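PDB 7LQX: glycosyl hydrolase BlGH5_18 from Bifidobacterium longum subsp. infantis, which probably hydrolyses glycosidic bonds in N-glycans, as a member of subfamily 18 of glycoside hydrolase family 5. Local coordinates for residues H38-P43 with A85-M90; R64-W69 with V105-L110; D100-V105 with A154-T159; V200-E205 with G226-I231. All blocks are in the same frame, centred on the assembly; numbering follows the deposited sequence. Where two conformers were deposited one is given.

Contact 1. Residues H38-P43 with A85-M90; sequences HFWLDP and ADVRRM. With EDO (1,2-ethanediol), chain B.
The indole of W40 reaches from the 3-10 turn of 38-41 to the helix carrying D86, V87 and M90, and the outer end of its six-membered ring does the touching. CH2 meets the methyl CE of the selenomethionine M90 at 3.4 Å, and M90 SE stands 4.6 Å from the centroid of that ring, lying obliquely 56° off its normal in a Met-aromatic contact. The bend at the last torsion of M90 (chi3 -72°) brings CE round to F39 as well, where it lies 3.6 Å from CE1; a long, flexible, apolar chain suits this place between two rings. At the same CH2 corner, W40 touches V87 CG2. At CZ3 the ring turns its edge to the helix backbone, with D86 O near the ring plane at 3.7 Å. The fold is a (beta/alpha)8 barrel: the 38-43 segment belongs to the loop after strand 25-29, and helix 81-96 follows strand 62-65, so the ring fills a seam between successive beta/alpha units. Its polar end is also used, NE1 donating to F66 O. Were W40 an alanine, V87 and the methyl of M90 would probably face a gap, and F66 O would lose its indole donor. D86 packs its CB beside the ring, while OD2 is held by water 1, which donates to it at 2.7 Å and to W40 O at 2.9 Å, and by a salt bridge to K82. P43 CG rests 3.7 Å from the same OD2. Farther out, an ethanediol donates to H38 O and also bonds W78 of the second subunit.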
# COMPACT_ATOMS: atom_id res chain seq x y z
N HIS A 38 1.16 -12.66 -2.33
CA HIS A 38 1.76 -11.97 -3.46
C HIS A 38 1.51 -12.72 -4.77
O HIS A 38 1.83 -12.20 -5.84
CB HIS A 38 3.24 -11.74 -3.19
CG HIS A 38 3.51 -11.23 -1.81
ND1 HIS A 38 2.85 -10.14 -1.28
CD2 HIS A 38 4.33 -11.68 -0.82
CE1 HIS A 38 3.26 -9.93 -0.04
NE2 HIS A 38 4.16 -10.85 0.26
N PHE A 39 0.93 -13.92 -4.68
CA PHE A 39 0.50 -14.68 -5.86
C PHE A 39 -0.25 -13.80 -6.85
O PHE A 39 -0.08 -13.93 -8.06
CB PHE A 39 -0.43 -15.81 -5.37
CG PHE A 39 -1.15 -16.54 -6.48
CD1 PHE A 39 -2.35 -16.05 -6.99
CD2 PHE A 39 -0.63 -17.70 -7.03
CE1 PHE A 39 -3.00 -16.70 -8.02
CE2 PHE A 39 -1.29 -18.36 -8.05
CZ PHE A 39 -2.48 -17.85 -8.55
N TRP A 40 -1.12 -12.92 -6.34
CA TRP A 40 -2.02 -12.19 -7.22
C TRP A 40 -1.29 -11.26 -8.18
O TRP A 40 -1.87 -10.87 -9.20
CB TRP A 40 -2.96 -11.36 -6.36
CG TRP A 40 -3.80 -12.15 -5.41
CD1 TRP A 40 -3.69 -12.18 -4.06
CD2 TRP A 40 -4.89 -13.02 -5.75
NE1 TRP A 40 -4.65 -13.01 -3.52
CE2 TRP A 40 -5.39 -13.54 -4.53
CE3 TRP A 40 -5.49 -13.40 -6.95
CZ2 TRP A 40 -6.48 -14.42 -4.49
CZ3 TRP A 40 -6.57 -14.28 -6.90
CH2 TRP A 40 -7.04 -14.78 -5.67
N LEU A 41 -0.05 -10.89 -7.87
CA LEU A 41 0.74 -10.03 -8.75
C LEU A 41 1.33 -10.80 -9.92
O LEU A 41 1.76 -10.17 -10.90
CB LEU A 41 1.84 -9.35 -7.94
CG LEU A 41 1.36 -8.33 -6.92
CD1 LEU A 41 2.50 -7.92 -5.99
CD2 LEU A 41 0.77 -7.11 -7.58
N ASP A 42 1.35 -12.13 -9.87
CA ASP A 42 1.88 -12.95 -10.95
C ASP A 42 1.27 -14.34 -10.83
O ASP A 42 1.95 -15.29 -10.41
CB ASP A 42 3.40 -13.02 -10.87
CG ASP A 42 4.02 -13.85 -11.98
OD1 ASP A 42 3.39 -14.00 -13.05
OD2 ASP A 42 5.14 -14.34 -11.78
N PRO A 43 -0.01 -14.51 -11.18
CA PRO A 43 -0.66 -15.81 -10.96
C PRO A 43 -0.01 -16.94 -11.73
O PRO A 43 0.27 -16.83 -12.93
CB PRO A 43 -2.11 -15.56 -11.42
CG PRO A 43 -2.29 -14.07 -11.26
CD PRO A 43 -0.96 -13.47 -11.63
N ALA A 85 -11.45 -11.19 -12.01
CA ALA A 85 -11.42 -12.41 -12.80
C ALA A 85 -10.47 -13.44 -12.19
O ALA A 85 -10.74 -14.64 -12.24
CB ALA A 85 -11.04 -12.11 -14.25
N ASP A 86 -9.35 -12.98 -11.63
CA ASP A 86 -8.42 -13.91 -11.00
C ASP A 86 -9.02 -14.55 -9.75
O ASP A 86 -8.80 -15.74 -9.49
CB ASP A 86 -7.11 -13.19 -10.64
CG ASP A 86 -6.25 -12.85 -11.85
OD1 ASP A 86 -6.47 -13.42 -12.94
OD2 ASP A 86 -5.33 -12.03 -11.68
N VAL A 87 -9.75 -13.78 -8.95
CA VAL A 87 -10.45 -14.39 -7.82
C VAL A 87 -11.44 -15.44 -8.31
O VAL A 87 -11.53 -16.54 -7.77
CB VAL A 87 -11.15 -13.33 -6.95
CG1 VAL A 87 -11.82 -14.00 -5.75
CG2 VAL A 87 -10.16 -12.28 -6.48
N ARG A 88 -12.21 -15.10 -9.35
CA ARG A 88 -13.18 -16.05 -9.89
C ARG A 88 -12.48 -17.31 -10.38
O ARG A 88 -12.98 -18.42 -10.18
CB ARG A 88 -14.00 -15.39 -11.00
CG ARG A 88 -15.06 -16.30 -11.60
CD ARG A 88 -15.97 -15.59 -12.57
NE ARG A 88 -16.87 -16.55 -13.21
CZ ARG A 88 -17.80 -16.24 -14.11
NH1 ARG A 88 -17.99 -14.99 -14.48
NH2 ARG A 88 -18.55 -17.21 -14.62
N ARG A 89 -11.31 -17.15 -11.01
CA ARG A 89 -10.59 -18.31 -11.51
C ARG A 89 -10.15 -19.21 -10.36
O ARG A 89 -10.22 -20.44 -10.45
CB ARG A 89 -9.38 -17.87 -12.34
CG ARG A 89 -8.51 -19.02 -12.82
CD ARG A 89 -9.11 -19.77 -13.99
NE ARG A 89 -8.13 -20.67 -14.58
CZ ARG A 89 -7.10 -20.28 -15.33
NH1 ARG A 89 -6.90 -18.99 -15.57
NH2 ARG A 89 -6.25 -21.18 -15.83
N MSE A 90 -9.69 -18.62 -9.26
CA MSE A 90 -9.25 -19.42 -8.12
C MSE A 90 -10.42 -20.20 -7.54
O MSE A 90 -10.27 -21.37 -7.18
CB MSE A 90 -8.60 -18.52 -7.07
CG MSE A 90 -8.04 -19.30 -5.90
SE MSE A 90 -7.09 -18.21 -4.66
CE MSE A 90 -5.54 -17.88 -5.71
C1 EDO B . 4.56 -13.91 -7.41
O1 EDO B . 5.22 -14.60 -6.34
C2 EDO B . 5.01 -12.45 -7.44
O2 EDO B . 4.78 -11.83 -6.17
O HOH W 1 -4.74 -10.47 -9.53

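Contact 2. Residues R64-W69 with V105-L110; sequences RVFPVW and VFQGHL
Two backbone turns meet where P67 and W69 face Q107, just past the C-terminal ends of strands 62-65 and 100-104, neighbours in the (beta/alpha)8 barrel; the active site of such barrels lies at this end. Hydrogen bonds come first. W69 N donates almost straight to Q107 O (2.8 Å, 170° at the hydrogen), approaching from above the carbonyl plane, and V68, at the N-cap of helix 69-72, adds a CA-H...O contact to the same oxygen. The Q107 side chain folds back at chi2 (66°), which brings NE2 to P67 O at 2.9 Å, in the carbonyl plane. A glutamine suits the place because its amide has both donor and acceptor to spend: NE2 also reaches D104 O, and OE1 takes N162 N. Water 2 supplements these bonds, accepting from Q107 N and donating to V105 O at 2.6 Å. The peptide between Q107 and G108 is cis, and a CB on G108 would run into F106 O. Apolar contacts flank the polar centre: F66 CD1 meets L110 CD2 at 4.0 Å, and the F66 ring edge faces the Q107 amide, the two planes nearly perpendicular. Last is an aromatic pair, F106 setting its edge on the face of W69 in a T-shaped stack with planes at 64°. Here F106 CD1 sits above the indole, 3.4 Å from W69 CE2.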
# COMPACT_ATOMS: atom_id res chain seq x y z
N ARG A 64 -11.00 -21.22 2.11
CA ARG A 64 -11.21 -19.78 2.30
C ARG A 64 -10.08 -19.06 1.57
O ARG A 64 -8.91 -19.42 1.75
CB ARG A 64 -11.23 -19.45 3.79
CG ARG A 64 -11.45 -17.99 4.14
CD ARG A 64 -11.76 -17.84 5.63
NE ARG A 64 -11.71 -16.44 6.03
CZ ARG A 64 -10.93 -15.95 7.00
NH1 ARG A 64 -10.13 -16.74 7.71
NH2 ARG A 64 -10.97 -14.65 7.26
N VAL A 65 -10.42 -18.09 0.73
CA VAL A 65 -9.42 -17.45 -0.10
C VAL A 65 -9.46 -15.94 0.06
O VAL A 65 -10.49 -15.34 0.38
CB VAL A 65 -9.55 -17.85 -1.59
CG1 VAL A 65 -9.52 -19.37 -1.71
CG2 VAL A 65 -10.83 -17.29 -2.18
N PHE A 66 -8.30 -15.33 -0.19
CA PHE A 66 -8.00 -13.96 0.19
C PHE A 66 -7.40 -13.13 -0.94
O PHE A 66 -6.17 -13.08 -1.09
CB PHE A 66 -7.01 -13.96 1.35
CG PHE A 66 -7.45 -14.76 2.54
CD1 PHE A 66 -8.17 -14.16 3.55
CD2 PHE A 66 -7.16 -16.11 2.64
CE1 PHE A 66 -8.58 -14.88 4.64
CE2 PHE A 66 -7.57 -16.84 3.74
CZ PHE A 66 -8.28 -16.23 4.74
N PRO A 67 -8.23 -12.43 -1.72
CA PRO A 67 -7.69 -11.38 -2.59
C PRO A 67 -7.15 -10.22 -1.77
O PRO A 67 -7.41 -10.09 -0.57
CB PRO A 67 -8.91 -10.95 -3.42
CG PRO A 67 -10.08 -11.28 -2.55
CD PRO A 67 -9.70 -12.52 -1.80
N VAL A 68 -6.37 -9.36 -2.42
CA VAL A 68 -5.68 -8.25 -1.77
C VAL A 68 -6.23 -6.93 -2.29
O VAL A 68 -6.30 -6.70 -3.50
CB VAL A 68 -4.16 -8.37 -1.95
CG1 VAL A 68 -3.43 -7.12 -1.48
CG2 VAL A 68 -3.66 -9.59 -1.19
N TRP A 69 -6.63 -6.06 -1.35
CA TRP A 69 -7.46 -4.90 -1.68
C TRP A 69 -6.79 -3.90 -2.60
O TRP A 69 -7.43 -3.45 -3.56
CB TRP A 69 -7.92 -4.26 -0.37
CG TRP A 69 -8.99 -3.22 -0.47
CD1 TRP A 69 -9.70 -2.85 -1.58
CD2 TRP A 69 -9.46 -2.41 0.60
NE1 TRP A 69 -10.60 -1.86 -1.25
CE2 TRP A 69 -10.47 -1.58 0.09
CE3 TRP A 69 -9.15 -2.33 1.97
CZ2 TRP A 69 -11.16 -0.66 0.89
CZ3 TRP A 69 -9.83 -1.43 2.75
CH2 TRP A 69 -10.82 -0.61 2.21
N VAL A 105 -13.48 -10.37 1.27
CA VAL A 105 -13.41 -9.32 0.26
C VAL A 105 -12.23 -8.37 0.49
O VAL A 105 -11.48 -8.09 -0.44
CB VAL A 105 -14.73 -8.54 0.11
CG1 VAL A 105 -14.56 -7.43 -0.94
CG2 VAL A 105 -15.86 -9.47 -0.25
N PHE A 106 -12.08 -7.83 1.72
CA PHE A 106 -11.15 -6.72 1.99
C PHE A 106 -9.98 -7.16 2.87
O PHE A 106 -10.11 -7.20 4.09
CB PHE A 106 -11.86 -5.54 2.67
CG PHE A 106 -12.95 -4.92 1.84
CD1 PHE A 106 -12.65 -4.11 0.77
CD2 PHE A 106 -14.28 -5.15 2.15
CE1 PHE A 106 -13.66 -3.53 0.01
CE2 PHE A 106 -15.30 -4.58 1.40
CZ PHE A 106 -14.99 -3.79 0.33
N GLN A 107 -8.84 -7.42 2.24
CA GLN A 107 -7.56 -7.60 2.94
C GLN A 107 -6.66 -6.47 2.46
O GLN A 107 -6.12 -6.56 1.36
CB GLN A 107 -6.93 -8.96 2.65
CG GLN A 107 -7.58 -10.12 3.39
CD GLN A 107 -9.01 -10.37 2.94
OE1 GLN A 107 -9.94 -10.26 3.73
NE2 GLN A 107 -9.18 -10.71 1.68
N GLY A 108 -6.48 -5.41 3.26
CA GLY A 108 -6.89 -5.34 4.65
C GLY A 108 -5.73 -5.72 5.53
O GLY A 108 -4.71 -5.03 5.57
N HIS A 109 -5.84 -6.86 6.20
CA HIS A 109 -4.81 -7.30 7.13
C HIS A 109 -4.57 -8.80 6.98
O HIS A 109 -5.52 -9.59 7.06
CB HIS A 109 -5.19 -7.02 8.58
CG HIS A 109 -4.09 -7.33 9.54
ND1 HIS A 109 -3.01 -6.49 9.71
CD2 HIS A 109 -3.85 -8.41 10.32
CE1 HIS A 109 -2.18 -7.02 10.58
NE2 HIS A 109 -2.66 -8.19 10.97
N LEU A 110 -3.31 -9.18 6.77
CA LEU A 110 -2.90 -10.57 6.73
C LEU A 110 -1.55 -10.77 7.41
O LEU A 110 -0.54 -10.21 6.97
CB LEU A 110 -2.80 -11.05 5.28
CG LEU A 110 -4.11 -11.16 4.51
CD1 LEU A 110 -3.87 -11.14 3.01
CD2 LEU A 110 -4.86 -12.42 4.90
O HOH W 2 -8.88 -7.66 -0.58

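Contact 3. Residues D100-V105 with A154-T159; sequences DAYVDV and AFRGLT
D104 and T159 stand side by side on neighbouring parallel strands of the (beta/alpha)8 barrel, pointing the same way to the inner face that Y102 also lines. Along the D104 side chain, CB passes T159 O; CG, anti to the carbonyl carbon (chi1 -82°), lies alongside T159 CB at 3.6 Å, and the carboxylate then divides its oxygens. OD1 comes 3.5 Å from T159 CB and takes a hydrogen bond from water 3; OD2 lies near the methyl CG2 of T159 and forms a salt bridge with R64. The threonine suits this mixed surface, giving carbon to the carboxylate's flank while its hydroxyl bonds water 3 and Q275. In the backbone, V105 N bonds T159 O and R156 N bonds A101 O. The next bond after A101, V103 N to G157 O, skips R156 O, so an extra residue is fitted in at R156-G157, a beta bulge; the backbone angles of G157 would jam a CB against the preceding carbonyl. R156 points toward the partner strand, its CB over the face of the Y102 ring in a CH-pi contact, 3.7 Å from the centroid. The outward face carries V103 and F155, which helices 81-96 and 132-149 cover. D100 OD2 pairs with R25. R156 has two conformers, so its salt bridge is less certain: in the one described, NH1 donates to P153 O and meets D100 OD1 from above the carboxylate plane at 3.0 Å.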
# COMPACT_ATOMS: atom_id res chain seq x y z
N ASP A 100 -15.84 -26.44 -2.22
CA ASP A 100 -16.48 -25.14 -2.13
C ASP A 100 -15.45 -24.07 -1.81
O ASP A 100 -14.35 -24.35 -1.32
CB ASP A 100 -17.56 -25.15 -1.05
CG ASP A 100 -18.69 -26.08 -1.39
OD1 ASP A 100 -19.19 -26.00 -2.53
OD2 ASP A 100 -19.04 -26.92 -0.54
N ALA A 101 -15.79 -22.82 -2.12
CA ALA A 101 -14.92 -21.70 -1.82
C ALA A 101 -15.70 -20.60 -1.12
O ALA A 101 -16.83 -20.27 -1.52
CB ALA A 101 -14.27 -21.16 -3.10
N TYR A 102 -15.11 -20.05 -0.07
CA TYR A 102 -15.56 -18.86 0.64
C TYR A 102 -14.51 -17.79 0.43
O TYR A 102 -13.31 -18.07 0.49
CB TYR A 102 -15.72 -19.19 2.14
CG TYR A 102 -16.81 -20.21 2.39
CD1 TYR A 102 -16.56 -21.56 2.23
CD2 TYR A 102 -18.09 -19.82 2.75
CE1 TYR A 102 -17.56 -22.50 2.42
CE2 TYR A 102 -19.09 -20.75 2.95
CZ TYR A 102 -18.82 -22.09 2.79
OH TYR A 102 -19.81 -23.03 2.97
N VAL A 103 -14.93 -16.56 0.14
CA VAL A 103 -14.01 -15.49 -0.23
C VAL A 103 -14.13 -14.35 0.78
O VAL A 103 -15.24 -13.94 1.12
CB VAL A 103 -14.32 -14.97 -1.65
CG1 VAL A 103 -13.40 -13.81 -2.02
CG2 VAL A 103 -14.19 -16.08 -2.66
N ASP A 104 -12.99 -13.84 1.25
CA ASP A 104 -12.96 -12.63 2.07
C ASP A 104 -12.68 -11.44 1.16
O ASP A 104 -11.71 -11.47 0.39
CB ASP A 104 -11.85 -12.70 3.12
CG ASP A 104 -12.23 -13.48 4.36
OD1 ASP A 104 -12.73 -14.62 4.23
OD2 ASP A 104 -11.98 -12.96 5.47
N VAL A 105 -13.48 -10.37 1.27
CA VAL A 105 -13.41 -9.32 0.26
C VAL A 105 -12.23 -8.37 0.49
O VAL A 105 -11.48 -8.09 -0.44
CB VAL A 105 -14.73 -8.54 0.11
CG1 VAL A 105 -14.56 -7.43 -0.94
CG2 VAL A 105 -15.86 -9.47 -0.25
N ALA A 154 -19.21 -23.34 -7.25
CA ALA A 154 -18.46 -23.67 -6.05
C ALA A 154 -18.46 -22.54 -5.03
O ALA A 154 -18.06 -22.77 -3.88
CB ALA A 154 -17.00 -23.98 -6.40
N PHE A 155 -18.85 -21.33 -5.44
CA PHE A 155 -18.83 -20.18 -4.54
C PHE A 155 -19.98 -20.27 -3.56
O PHE A 155 -21.14 -20.35 -3.96
CB PHE A 155 -18.96 -18.91 -5.37
CG PHE A 155 -19.10 -17.67 -4.55
CD1 PHE A 155 -18.05 -17.23 -3.78
CD2 PHE A 155 -20.27 -16.92 -4.57
CE1 PHE A 155 -18.17 -16.09 -3.02
CE2 PHE A 155 -20.39 -15.77 -3.81
CZ PHE A 155 -19.34 -15.35 -3.05
N ARG A 156 -19.66 -20.24 -2.27
CA ARG A 156 -20.68 -20.36 -1.24
C ARG A 156 -21.02 -19.04 -0.57
O ARG A 156 -22.11 -18.91 -0.00
CB ARG A 156 -20.24 -21.37 -0.17
CG ARG A 156 -20.11 -22.80 -0.68
CD ARG A 156 -21.44 -23.56 -0.72
NE ARG A 156 -22.36 -23.06 -1.74
CZ ARG A 156 -22.22 -23.29 -3.04
NH1 ARG A 156 -21.19 -23.99 -3.49
NH2 ARG A 156 -23.11 -22.81 -3.90
N GLY A 157 -20.14 -18.06 -0.61
CA GLY A 157 -20.41 -16.79 0.04
C GLY A 157 -19.15 -16.07 0.42
O GLY A 157 -18.03 -16.49 0.12
N LEU A 158 -19.33 -14.96 1.12
CA LEU A 158 -18.20 -14.10 1.40
C LEU A 158 -18.24 -13.57 2.82
O LEU A 158 -19.31 -13.42 3.44
CB LEU A 158 -18.12 -12.94 0.38
CG LEU A 158 -19.31 -11.99 0.31
CD1 LEU A 158 -19.26 -10.98 1.44
CD2 LEU A 158 -19.35 -11.29 -1.04
N THR A 159 -17.04 -13.30 3.32
CA THR A 159 -16.82 -12.59 4.57
C THR A 159 -16.33 -11.20 4.16
O THR A 159 -15.54 -11.07 3.22
CB THR A 159 -15.73 -13.29 5.36
OG1 THR A 159 -16.13 -14.65 5.59
CG2 THR A 159 -15.49 -12.65 6.71
O HOH W 3 -14.90 -16.01 3.54

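Contact 4. Residues V200-E205 with G226-I231; sequences VALHSE and GDMTTI
The imidazole of H203 turns its edge to G226, CD2 standing 4.5 Å from G226 N near the ring plane. At another point on the edge ND1 donates to E205 OE2 (2.6 Å), on the syn lone pair and within 1° of the ring plane, while NE2 bonds Q221 O; both nitrogens being held, the ring's rotation is fixed. Water 4 lies over one face, toward the rim. The carboxylate of D227 receives A201 N on the anti side of OD2 at 2.9 Å, and D227 N returns a bond to A201 O. Strands 200-202 and 229-233 are the fifth and sixth of the (beta/alpha)8 barrel, and they splay here, leaving waters 4 and 5 to join the H203 backbone to T230 N and M228 O. With an alanine in place of D227, A201 N would probably lose its acceptor and R196 the salt-bridge mate it has in OD1. T230 OG1 takes the crowded position (chi1 64°), from which it donates to H203 O at 2.8 Å. Glycine suits position 226, where phi is positive and a CB would clash with A201 O. L202 CD2 presses 3.4 Å from M228 N, a buried nitrogen with no polar partner.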
# COMPACT_ATOMS: atom_id res chain seq x y z
N VAL A 200 -23.89 -17.19 1.67
CA VAL A 200 -23.70 -16.63 3.00
C VAL A 200 -23.02 -15.27 2.90
O VAL A 200 -22.22 -14.99 2.00
CB VAL A 200 -22.94 -17.56 3.96
CG1 VAL A 200 -23.74 -18.85 4.19
CG2 VAL A 200 -21.53 -17.85 3.48
N ALA A 201 -23.36 -14.42 3.87
CA ALA A 201 -22.72 -13.13 4.09
C ALA A 201 -22.27 -13.11 5.54
O ALA A 201 -23.10 -13.28 6.45
CB ALA A 201 -23.69 -11.98 3.82
N LEU A 202 -20.98 -12.89 5.76
CA LEU A 202 -20.36 -13.02 7.06
C LEU A 202 -19.45 -11.82 7.32
O LEU A 202 -19.01 -11.13 6.40
CB LEU A 202 -19.45 -14.26 7.13
CG LEU A 202 -20.08 -15.55 6.63
CD1 LEU A 202 -19.07 -16.66 6.47
CD2 LEU A 202 -21.18 -16.00 7.57
N HIS A 203 -19.13 -11.61 8.59
CA HIS A 203 -18.07 -10.68 8.97
C HIS A 203 -17.15 -11.37 9.97
O HIS A 203 -17.54 -12.35 10.63
CB HIS A 203 -18.60 -9.34 9.48
CG HIS A 203 -19.38 -9.43 10.75
ND1 HIS A 203 -18.84 -9.11 11.98
CD2 HIS A 203 -20.66 -9.82 10.98
CE1 HIS A 203 -19.75 -9.30 12.91
NE2 HIS A 203 -20.85 -9.74 12.34
N SER A 204 -15.92 -10.88 10.05
CA SER A 204 -14.87 -11.51 10.84
C SER A 204 -14.10 -10.49 11.67
O SER A 204 -13.58 -9.51 11.13
CB SER A 204 -13.87 -12.23 9.91
OG SER A 204 -12.60 -12.40 10.52
N GLU A 205 -13.99 -10.77 12.96
CA GLU A 205 -13.13 -10.04 13.86
C GLU A 205 -12.10 -10.97 14.48
O GLU A 205 -12.33 -12.18 14.60
CB GLU A 205 -13.95 -9.39 14.96
CG GLU A 205 -14.88 -8.30 14.45
CD GLU A 205 -16.17 -8.82 13.81
OE1 GLU A 205 -16.84 -9.70 14.40
OE2 GLU A 205 -16.51 -8.31 12.73
N GLY A 226 -24.80 -11.12 9.93
CA GLY A 226 -24.28 -12.14 9.05
C GLY A 226 -24.87 -13.49 9.41
O GLY A 226 -25.54 -13.65 10.42
N ASP A 227 -24.60 -14.50 8.57
CA ASP A 227 -25.30 -15.77 8.67
C ASP A 227 -24.70 -16.74 9.68
O ASP A 227 -25.40 -17.66 10.12
CB ASP A 227 -25.34 -16.44 7.30
CG ASP A 227 -26.23 -15.71 6.33
OD1 ASP A 227 -27.39 -15.43 6.69
OD2 ASP A 227 -25.78 -15.41 5.20
N MSE A 228 -23.43 -16.59 10.03
CA MSE A 228 -22.79 -17.48 10.99
C MSE A 228 -21.81 -16.68 11.82
O MSE A 228 -21.20 -15.74 11.32
CB MSE A 228 -22.00 -18.58 10.29
CG MSE A 228 -22.80 -19.43 9.35
SE MSE A 228 -21.86 -21.01 8.74
CE MSE A 228 -20.77 -20.21 7.40
N THR A 229 -21.59 -17.09 13.06
CA THR A 229 -20.51 -16.51 13.84
C THR A 229 -19.19 -17.05 13.31
O THR A 229 -19.03 -18.26 13.17
CB THR A 229 -20.64 -16.91 15.30
OG1 THR A 229 -21.92 -16.48 15.78
CG2 THR A 229 -19.53 -16.29 16.12
N THR A 230 -18.24 -16.17 13.05
CA THR A 230 -16.89 -16.60 12.72
C THR A 230 -16.01 -16.42 13.94
O THR A 230 -16.11 -15.41 14.65
CB THR A 230 -16.32 -15.81 11.54
OG1 THR A 230 -16.19 -14.43 11.89
CG2 THR A 230 -17.20 -15.94 10.31
N ILE A 231 -15.16 -17.41 14.19
CA ILE A 231 -14.20 -17.39 15.29
C ILE A 231 -12.82 -17.67 14.72
O ILE A 231 -12.66 -18.53 13.85
CB ILE A 231 -14.58 -18.44 16.36
CG1 ILE A 231 -15.90 -18.04 17.00
CG2 ILE A 231 -13.47 -18.60 17.39
CD1 ILE A 231 -16.46 -19.03 17.95
O HOH W 4 -18.99 -13.26 13.24
O HOH W 5 -21.07 -13.06 10.45
O HOH W 6 -13.47 -13.99 12.73
O HOH W 7 -16.04 -12.38 14.25

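Contact 1 is outlying yet still largely buried, about 22 Å from its centre to the centre of the chain and within reach of the second subunit; its chemistry is aromatic and apolar, with water in place of direct hydrogen bonds. Contacts 2, 3 and 4 lie deeper, on the barrel sheet. Contact 3 is parallel strand pairing broken by one bulge, contact 4 a partly water-filled seam, and contact 2 loop-to-loop bonding just past the strands. Contacts 2 and 3 share V105 and are tied by the R64–D104 salt bridge. Contact 3 passes to contact 4 through L158 O and L202 N, while V87 of contact 1 packs on P67 of contact 2 and V103 of contact 3.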